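Local coordinates for aldose 1-epimerase (Escherichia coli, PDB 3NRE), which probably interconverts the alpha and beta anomers of aldose sugars, at residues Ala139-Tyr151 and Leu271-Met284. Sequence-based numbering, arbitrary orientation. Where two conformers were deposited one is given.
Sequences AETLPFGTGWHPY and LIALAPGESTTSEM
Thr146 OG1 and Ser282 OG meet at 2.6 Å, a short hydroxyl-to-hydroxyl hydrogen bond between two buried side chains. Ser282 OG sits between its own backbone N and carbonyl carbon (chi1 59°), which turns it to Thr146. Further along, strands 142-144 and 272-274 pair antiparallel: Phe144 N donates to Ile272 O (2.8 Å) from above the carbonyl plane, whereas Ile272 N reaches Phe144 O within the plane of the Phe144 carbonyl, on a lone pair. Leu274 N bonds Leu142 O at 3.1 Å, nearly straight; the return bond is weak. Leu274 CD1 lies over one face of the Phe144 ring, 3.8 Å from its centroid, and Tyr113 meets that ring edge-to-face. After the type II turn Ala275-Glu278, strand 279-284 passes into another sheet. There Met284 CB packs on one face of the Trp148 indole, 3.7 Å from CZ3, with the selenium of this selenomethionine oblique to the five-membered ring, a Met-aromatic contact, while Gln119 accepts from Trp148 NE1. An alanine in place of Trp148 would probably leave Met284 without its aromatic partner and Gln119 without its indole donor. Backbone bonds thus extend one sheet, whereas the two segments bridge the layers through side chains, the buried hydroxyls satisfying each other beside apolar packing.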
# COMPACT_ATOMS: atom_id res chain seq x y z
N ALA A 139 -5.21 24.51 -6.55
CA ALA A 139 -5.94 25.77 -6.32
C ALA A 139 -7.23 25.55 -5.50
O ALA A 139 -7.85 26.52 -5.05
CB ALA A 139 -6.24 26.45 -7.65
N GLU A 140 -7.60 24.29 -5.28
CA GLU A 140 -8.82 23.92 -4.55
C GLU A 140 -8.61 22.79 -3.53
O GLU A 140 -7.78 21.89 -3.74
CB GLU A 140 -9.90 23.44 -5.54
CG GLU A 140 -10.20 24.41 -6.69
CD GLU A 140 -10.91 25.68 -6.22
OE1 GLU A 140 -11.30 25.78 -5.03
OE2 GLU A 140 -11.08 26.60 -7.06
N THR A 141 -9.42 22.82 -2.47
CA THR A 141 -9.46 21.72 -1.50
C THR A 141 -9.92 20.41 -2.16
O THR A 141 -10.90 20.43 -2.89
CB THR A 141 -10.48 22.06 -0.42
OG1 THR A 141 -10.08 23.27 0.21
CG2 THR A 141 -10.61 20.93 0.61
N LEU A 142 -9.18 19.30 -1.93
CA LEU A 142 -9.53 17.94 -2.43
C LEU A 142 -9.34 16.92 -1.33
O LEU A 142 -8.67 17.21 -0.33
CB LEU A 142 -8.68 17.57 -3.63
CG LEU A 142 -8.99 18.29 -4.95
CD1 LEU A 142 -7.94 18.00 -6.02
CD2 LEU A 142 -10.36 17.89 -5.48
N PRO A 143 -9.98 15.75 -1.45
CA PRO A 143 -9.86 14.72 -0.42
C PRO A 143 -8.70 13.75 -0.69
O PRO A 143 -8.57 13.22 -1.81
CB PRO A 143 -11.24 14.04 -0.47
CG PRO A 143 -11.57 14.03 -1.91
CD PRO A 143 -11.07 15.42 -2.39
N PHE A 144 -7.85 13.58 0.33
CA PHE A 144 -6.61 12.86 0.23
C PHE A 144 -6.57 11.61 1.08
O PHE A 144 -7.20 11.49 2.14
CB PHE A 144 -5.42 13.75 0.63
CG PHE A 144 -4.98 14.77 -0.44
CD1 PHE A 144 -5.71 15.92 -0.65
CD2 PHE A 144 -3.78 14.64 -1.13
CE1 PHE A 144 -5.32 16.84 -1.59
CE2 PHE A 144 -3.37 15.61 -2.08
CZ PHE A 144 -4.12 16.71 -2.27
N GLY A 145 -5.76 10.69 0.63
CA GLY A 145 -5.42 9.53 1.44
C GLY A 145 -4.01 9.04 1.11
O GLY A 145 -3.42 9.46 0.15
N THR A 146 -3.55 8.12 1.93
CA THR A 146 -2.23 7.49 1.79
C THR A 146 -2.30 6.03 2.16
O THR A 146 -3.26 5.53 2.83
CB THR A 146 -1.18 8.18 2.72
OG1 THR A 146 -1.74 8.29 4.04
CG2 THR A 146 -0.85 9.54 2.21
N GLY A 147 -1.27 5.31 1.72
CA GLY A 147 -1.20 3.91 2.01
C GLY A 147 -0.01 3.32 1.34
O GLY A 147 0.78 4.03 0.77
N TRP A 148 0.09 2.01 1.48
CA TRP A 148 1.14 1.26 0.85
C TRP A 148 0.63 -0.06 0.37
O TRP A 148 -0.41 -0.57 0.82
CB TRP A 148 2.30 0.99 1.84
CG TRP A 148 3.11 2.17 2.23
CD1 TRP A 148 4.27 2.65 1.65
CD2 TRP A 148 2.82 3.05 3.33
NE1 TRP A 148 4.70 3.80 2.34
CE2 TRP A 148 3.83 4.05 3.36
CE3 TRP A 148 1.77 3.12 4.27
CZ2 TRP A 148 3.84 5.07 4.31
CZ3 TRP A 148 1.77 4.14 5.19
CH2 TRP A 148 2.82 5.09 5.22
N HIS A 149 1.44 -0.63 -0.53
CA HIS A 149 1.12 -1.87 -1.21
C HIS A 149 2.29 -2.84 -1.11
O HIS A 149 3.01 -3.05 -2.09
CB HIS A 149 0.72 -1.52 -2.64
CG HIS A 149 0.11 -2.64 -3.40
ND1 HIS A 149 0.82 -3.74 -3.79
CD2 HIS A 149 -1.12 -2.77 -3.97
CE1 HIS A 149 0.05 -4.53 -4.54
NE2 HIS A 149 -1.12 -3.95 -4.67
N PRO A 150 2.51 -3.41 0.08
CA PRO A 150 3.62 -4.35 0.22
C PRO A 150 3.29 -5.74 -0.29
O PRO A 150 2.15 -6.22 -0.14
CB PRO A 150 3.90 -4.34 1.73
CG PRO A 150 2.62 -3.96 2.33
CD PRO A 150 1.89 -3.11 1.38
N TYR A 151 4.31 -6.39 -0.84
CA TYR A 151 4.25 -7.74 -1.30
C TYR A 151 5.04 -8.62 -0.34
O TYR A 151 6.25 -8.44 -0.16
CB TYR A 151 4.91 -7.87 -2.66
CG TYR A 151 4.20 -7.15 -3.81
CD1 TYR A 151 4.40 -5.79 -4.04
CD2 TYR A 151 3.39 -7.85 -4.69
CE1 TYR A 151 3.76 -5.14 -5.12
CE2 TYR A 151 2.79 -7.21 -5.77
CZ TYR A 151 2.96 -5.88 -5.95
OH TYR A 151 2.36 -5.24 -7.03
N LEU A 271 -11.41 9.71 3.75
CA LEU A 271 -10.51 10.66 3.08
C LEU A 271 -10.42 11.94 3.92
O LEU A 271 -11.36 12.28 4.66
CB LEU A 271 -10.94 11.03 1.64
CG LEU A 271 -10.80 9.96 0.57
CD1 LEU A 271 -11.68 10.34 -0.69
CD2 LEU A 271 -9.37 9.69 0.18
N ILE A 272 -9.28 12.62 3.79
CA ILE A 272 -8.96 13.83 4.56
C ILE A 272 -8.93 15.05 3.66
O ILE A 272 -8.17 15.10 2.70
CB ILE A 272 -7.62 13.72 5.31
CG1 ILE A 272 -7.69 12.59 6.34
CG2 ILE A 272 -7.30 15.02 6.04
CD1 ILE A 272 -6.32 12.16 6.86
N ALA A 273 -9.82 15.99 3.93
CA ALA A 273 -9.92 17.22 3.11
C ALA A 273 -8.74 18.13 3.40
O ALA A 273 -8.56 18.57 4.54
CB ALA A 273 -11.23 17.97 3.40
N LEU A 274 -7.96 18.44 2.37
CA LEU A 274 -6.78 19.26 2.52
C LEU A 274 -6.97 20.52 1.71
O LEU A 274 -7.11 20.44 0.49
CB LEU A 274 -5.51 18.54 2.00
CG LEU A 274 -4.98 17.34 2.79
CD1 LEU A 274 -3.61 16.81 2.19
CD2 LEU A 274 -4.89 17.66 4.31
N ALA A 275 -6.98 21.68 2.37
CA ALA A 275 -7.02 22.96 1.65
C ALA A 275 -5.65 23.15 1.01
O ALA A 275 -4.66 22.50 1.40
CB ALA A 275 -7.37 24.14 2.60
N PRO A 276 -5.56 24.02 -0.01
CA PRO A 276 -4.22 24.34 -0.51
C PRO A 276 -3.22 24.73 0.60
O PRO A 276 -3.54 25.57 1.46
CB PRO A 276 -4.47 25.53 -1.44
CG PRO A 276 -5.82 25.34 -1.89
CD PRO A 276 -6.58 24.84 -0.68
N GLY A 277 -2.04 24.13 0.55
CA GLY A 277 -1.02 24.24 1.58
C GLY A 277 -1.17 23.37 2.83
O GLY A 277 -0.25 23.34 3.65
N GLU A 278 -2.30 22.70 3.02
CA GLU A 278 -2.49 21.75 4.16
C GLU A 278 -1.88 20.37 3.88
O GLU A 278 -1.82 19.95 2.72
CB GLU A 278 -3.97 21.61 4.54
CG GLU A 278 -4.39 22.33 5.81
CD GLU A 278 -5.89 22.49 5.95
OE1 GLU A 278 -6.65 21.81 5.21
OE2 GLU A 278 -6.33 23.29 6.82
N SER A 279 -1.44 19.67 4.93
CA SER A 279 -0.79 18.38 4.75
C SER A 279 -1.42 17.31 5.62
O SER A 279 -2.07 17.61 6.62
CB SER A 279 0.68 18.50 5.16
OG SER A 279 1.34 19.52 4.43
N THR A 280 -1.22 16.07 5.27
CA THR A 280 -1.56 14.98 6.17
C THR A 280 -0.43 13.93 6.09
O THR A 280 0.25 13.87 5.07
CB THR A 280 -2.92 14.35 5.88
OG1 THR A 280 -3.23 13.46 6.96
CG2 THR A 280 -2.93 13.58 4.56
N THR A 281 -0.27 13.16 7.16
CA THR A 281 0.84 12.21 7.29
C THR A 281 0.32 10.88 7.82
O THR A 281 -0.62 10.84 8.62
CB THR A 281 1.93 12.77 8.25
OG1 THR A 281 2.42 14.03 7.77
CG2 THR A 281 3.10 11.79 8.38
N SER A 282 0.89 9.79 7.33
CA SER A 282 0.58 8.46 7.89
C SER A 282 1.89 7.70 8.02
O SER A 282 2.81 8.00 7.29
CB SER A 282 -0.40 7.66 7.04
OG SER A 282 0.07 7.45 5.75
N GLU A 283 1.95 6.71 8.90
CA GLU A 283 3.14 5.92 9.10
C GLU A 283 2.76 4.44 9.10
O GLU A 283 1.71 4.06 9.60
CB GLU A 283 3.76 6.32 10.45
CG GLU A 283 4.99 5.56 10.86
CD GLU A 283 5.34 5.78 12.33
OE1 GLU A 283 5.74 6.93 12.64
OE2 GLU A 283 5.19 4.82 13.14
N MSE A 284 3.62 3.59 8.54
CA MSE A 284 3.47 2.15 8.65
C MSE A 284 4.77 1.66 9.26
O MSE A 284 5.83 2.06 8.78
CB MSE A 284 3.31 1.55 7.26
CG MSE A 284 3.42 0.03 7.18
SE MSE A 284 3.23 -0.76 5.47
CE MSE A 284 4.85 -0.19 4.59
O HOH W 1 -2.10 4.82 5.95